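Local coordinates for putative spindle pole body component alp6 protein (Chaetomium thermophilum, PDB 6L7R), which probably binds gamma-tubulin and microtubule minus ends as a GCP3 subunit, of which this chain is the N-terminal helical piece, at residues I9-I13 with V42-L46; H59-I64 with L99-H103. One frame throughout, in Å; residues are numbered along the deposited sequence.

Contact 1: residues I9-I13 with V42-L46; sequences INNAI and VRALL
I13 meets V42 and L46 in the close-packed half of this contact. Its CG2 methyl lies 3.8 Å from V42 CG1, the two side chains reaching toward each other tip to tip. The CD1 end of I13 runs on to L46, where CD1 meets CD1 at 3.8 Å. V42 CG1, anti to the backbone N (chi1 174°), points into the gap and faces CG1, CG2 and CD1 of I13 at once. The helices concerned, 6-20 and 29-47, follow each other in the chain as a splayed helical hairpin, met here at the end away from the linking loop; the segment axes come no nearer than 12.0 Å and run at 126°, and the apolar link rests on branched tips meeting midway. The looser side is polar and partly exposed. There R43, bent at chi2 and chi3, brings its guanidinium across N10, the two planes 16° apart. R43 NE lies 2.7 Å from N10 OD1, at best a weak and doubtful hydrogen bond, since ND2 of N10 faces NH2 of R43, donor against donor. The aliphatic part of the arginine is still in apolar company, R43 CD lying 4.0 Å from I13 CD1. F39 of helix 29-47 also touches both N10 and I13.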
# COMPACT_ATOMS: atom_id res chain seq x y z
N ILE A 9 2.84 12.04 -3.23
CA ILE A 9 2.16 10.83 -3.69
C ILE A 9 2.75 10.37 -5.01
O ILE A 9 3.04 9.18 -5.20
CB ILE A 9 0.65 11.09 -3.78
CG1 ILE A 9 0.06 11.26 -2.37
CG2 ILE A 9 -0.05 9.99 -4.58
CD1 ILE A 9 -1.33 11.90 -2.35
N ASN A 10 2.98 11.30 -5.94
CA ASN A 10 3.56 10.92 -7.22
C ASN A 10 4.99 10.40 -7.07
O ASN A 10 5.41 9.49 -7.79
CB ASN A 10 3.54 12.11 -8.19
CG ASN A 10 2.14 12.42 -8.69
OD1 ASN A 10 1.25 11.57 -8.64
ND2 ASN A 10 1.95 13.63 -9.20
N ASN A 11 5.78 11.00 -6.17
CA ASN A 11 7.11 10.47 -5.91
C ASN A 11 7.02 9.03 -5.41
O ASN A 11 7.83 8.17 -5.79
CB ASN A 11 7.86 11.34 -4.90
CG ASN A 11 8.25 12.68 -5.47
OD1 ASN A 11 8.25 12.89 -6.68
ND2 ASN A 11 8.62 13.61 -4.59
N ALA A 12 6.03 8.74 -4.56
CA ALA A 12 5.84 7.38 -4.08
C ALA A 12 5.39 6.46 -5.21
O ALA A 12 5.83 5.30 -5.30
CB ALA A 12 4.83 7.36 -2.94
N ILE A 13 4.52 6.97 -6.09
CA ILE A 13 4.08 6.15 -7.22
C ILE A 13 5.26 5.79 -8.10
O ILE A 13 5.41 4.64 -8.53
CB ILE A 13 2.97 6.86 -8.02
CG1 ILE A 13 1.68 6.94 -7.19
CG2 ILE A 13 2.73 6.11 -9.35
CD1 ILE A 13 0.63 7.89 -7.78
N VAL A 42 -2.08 4.08 -12.76
CA VAL A 42 -2.13 4.25 -11.31
C VAL A 42 -2.94 5.49 -10.96
O VAL A 42 -3.80 5.46 -10.07
CB VAL A 42 -0.71 4.32 -10.72
CG1 VAL A 42 -0.78 4.65 -9.21
CG2 VAL A 42 0.03 3.01 -10.94
N ARG A 43 -2.70 6.59 -11.68
CA ARG A 43 -3.46 7.80 -11.38
C ARG A 43 -4.95 7.57 -11.55
O ARG A 43 -5.75 8.01 -10.72
CB ARG A 43 -2.99 8.96 -12.27
CG ARG A 43 -1.57 9.41 -11.97
CD ARG A 43 -1.43 9.87 -10.52
NE ARG A 43 -0.64 11.09 -10.48
CZ ARG A 43 -1.15 12.31 -10.67
NH1 ARG A 43 -2.45 12.45 -10.89
NH2 ARG A 43 -0.38 13.37 -10.64
N ALA A 44 -5.34 6.86 -12.61
CA ALA A 44 -6.76 6.60 -12.83
C ALA A 44 -7.33 5.72 -11.73
O ALA A 44 -8.43 5.97 -11.23
CB ALA A 44 -6.96 5.94 -14.20
N LEU A 45 -6.59 4.67 -11.34
CA LEU A 45 -7.06 3.79 -10.27
C LEU A 45 -7.29 4.57 -8.98
O LEU A 45 -8.30 4.36 -8.30
CB LEU A 45 -6.05 2.67 -10.03
CG LEU A 45 -5.94 1.65 -11.17
CD1 LEU A 45 -4.78 0.70 -10.95
CD2 LEU A 45 -7.25 0.87 -11.31
N LEU A 46 -6.38 5.48 -8.64
CA LEU A 46 -6.50 6.19 -7.38
C LEU A 46 -7.63 7.21 -7.40
O LEU A 46 -8.05 7.66 -6.32
CB LEU A 46 -5.18 6.86 -7.02
CG LEU A 46 -4.04 5.90 -6.71
CD1 LEU A 46 -2.74 6.66 -6.47
CD2 LEU A 46 -4.36 5.01 -5.50

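Contact 2: residues H59-I64 with L99-H103; sequences HASDLI and LYLLH
L63 CB lies over one face of the H103 imidazole, 3.9 Å from the ring centroid and 16° off the ring normal, a CH-pi contact displaced toward the rim beside CE1. The leucine crosses the histidine at about a right angle, and L63 CD1 reaches the far part of the ring, 3.9 Å from H103 NE2. H103 holds its ring there because CG stands anti to the backbone N (chi1 165°). Its ND1 is buried by the contact and finds no polar partner in the model. The other two rings meet at their edges: H59 CE1 approaches Y100 CE1 at 4.2 Å, each near the plane of the other, and A60 CB sits at another part of the tyrosine rim. Beyond the rings, A60 is the point of closest backbone approach. The methyl CB of A60 lies 3.5 Å from Y100 N and packs against L99 CB, and the small side chain lets the CA atoms of A60 and Y100 come within 5.0 Å. One turn on, I64 crosses L99, I64 CD1 lying 3.6 Å from L99 O, while its CG1 slides past H103 CB. No hydrogen bond joins the segments. Y83 of helix 76-88 touches S61 and L99, and F79 touches I64. The axes of 59-64 and 99-103 pass 8.7 Å apart and diverge by 28°, consistent with helices 59-70 and 95-105 being the first and third members of an up-down-up three-helix bundle, helix 76-88 coming between them in sequence.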
# COMPACT_ATOMS: atom_id res chain seq x y z
N HIS A 59 -13.23 -1.67 12.21
CA HIS A 59 -13.85 -2.34 11.07
C HIS A 59 -12.84 -3.23 10.34
O HIS A 59 -13.12 -4.40 10.07
CB HIS A 59 -14.45 -1.31 10.12
CG HIS A 59 -15.07 -1.91 8.89
ND1 HIS A 59 -14.49 -1.84 7.65
CD2 HIS A 59 -16.23 -2.59 8.73
CE1 HIS A 59 -15.25 -2.45 6.77
NE2 HIS A 59 -16.32 -2.91 7.39
N ALA A 60 -11.68 -2.68 9.99
CA ALA A 60 -10.67 -3.48 9.30
C ALA A 60 -10.12 -4.57 10.21
O ALA A 60 -9.88 -5.70 9.76
CB ALA A 60 -9.53 -2.59 8.80
N SER A 61 -9.91 -4.26 11.49
CA SER A 61 -9.40 -5.26 12.42
C SER A 61 -10.41 -6.37 12.66
O SER A 61 -10.02 -7.53 12.86
CB SER A 61 -9.01 -4.58 13.73
OG SER A 61 -10.10 -3.86 14.27
N ASP A 62 -11.70 -6.05 12.64
CA ASP A 62 -12.72 -7.10 12.74
C ASP A 62 -12.75 -7.96 11.49
O ASP A 62 -12.94 -9.18 11.57
CB ASP A 62 -14.09 -6.48 13.00
CG ASP A 62 -14.34 -6.23 14.47
OD1 ASP A 62 -14.73 -5.09 14.82
OD2 ASP A 62 -14.16 -7.17 15.27
N LEU A 63 -12.57 -7.34 10.32
CA LEU A 63 -12.47 -8.11 9.09
C LEU A 63 -11.25 -9.02 9.10
O LEU A 63 -11.31 -10.17 8.66
CB LEU A 63 -12.42 -7.18 7.87
CG LEU A 63 -13.72 -6.53 7.39
CD1 LEU A 63 -13.42 -5.48 6.34
CD2 LEU A 63 -14.67 -7.57 6.85
N ILE A 64 -10.12 -8.51 9.62
CA ILE A 64 -8.90 -9.31 9.66
C ILE A 64 -9.05 -10.46 10.64
O ILE A 64 -8.66 -11.60 10.34
CB ILE A 64 -7.69 -8.42 10.01
CG1 ILE A 64 -7.38 -7.46 8.85
CG2 ILE A 64 -6.48 -9.27 10.35
CD1 ILE A 64 -6.35 -6.40 9.20
N LEU A 99 -4.69 -0.82 7.85
CA LEU A 99 -5.18 -2.17 8.11
C LEU A 99 -6.17 -2.61 7.04
O LEU A 99 -6.21 -3.79 6.67
CB LEU A 99 -5.81 -2.24 9.50
CG LEU A 99 -4.81 -2.22 10.65
CD1 LEU A 99 -5.57 -2.18 11.94
CD2 LEU A 99 -3.93 -3.47 10.62
N TYR A 100 -6.99 -1.68 6.54
CA TYR A 100 -7.87 -2.01 5.43
C TYR A 100 -7.07 -2.46 4.22
O TYR A 100 -7.41 -3.46 3.57
CB TYR A 100 -8.75 -0.81 5.07
CG TYR A 100 -9.91 -1.20 4.18
CD1 TYR A 100 -11.06 -1.76 4.73
CD2 TYR A 100 -9.86 -1.01 2.81
CE1 TYR A 100 -12.12 -2.12 3.94
CE2 TYR A 100 -10.93 -1.38 2.01
CZ TYR A 100 -12.05 -1.93 2.58
OH TYR A 100 -13.13 -2.30 1.80
N LEU A 101 -5.97 -1.76 3.92
CA LEU A 101 -5.11 -2.15 2.82
C LEU A 101 -4.60 -3.58 3.00
O LEU A 101 -4.69 -4.40 2.08
CB LEU A 101 -3.93 -1.18 2.69
CG LEU A 101 -2.83 -1.69 1.76
CD1 LEU A 101 -3.29 -1.59 0.31
CD2 LEU A 101 -1.52 -0.96 1.97
N LEU A 102 -4.07 -3.89 4.19
CA LEU A 102 -3.59 -5.24 4.43
C LEU A 102 -4.70 -6.28 4.25
O LEU A 102 -4.49 -7.32 3.62
CB LEU A 102 -2.97 -5.35 5.82
CG LEU A 102 -1.76 -4.44 6.07
CD1 LEU A 102 -1.12 -4.75 7.41
CD2 LEU A 102 -0.74 -4.59 4.97
N HIS A 103 -5.89 -6.00 4.79
CA HIS A 103 -6.99 -6.95 4.62
C HIS A 103 -7.28 -7.20 3.15
O HIS A 103 -7.54 -8.34 2.74
CB HIS A 103 -8.25 -6.43 5.32
CG HIS A 103 -9.50 -7.14 4.89
ND1 HIS A 103 -9.84 -8.39 5.36
CD2 HIS A 103 -10.48 -6.78 4.03
CE1 HIS A 103 -10.99 -8.77 4.82
NE2 HIS A 103 -11.40 -7.81 4.01

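Contacts 1 and 2 lie in series along the chain and on opposite sides of its centre. Their centres are 22 Å apart and their nearest atoms about 9 Å, so they do not touch. Contact 1 joins two successive helices, whereas contact 2 pairs helices separated in sequence by helix 76-88. Both have a second protein within reach: I9, A12, L45 and L46 of contact 1 pack on its side chains, as do I64, Y100, L101 and L102 of contact 2. Both helical units thus touch the second chain, as expected if the N-terminal part of GCP3 wraps a partner, possibly MOZART1. No ligand pocket or active site is evident.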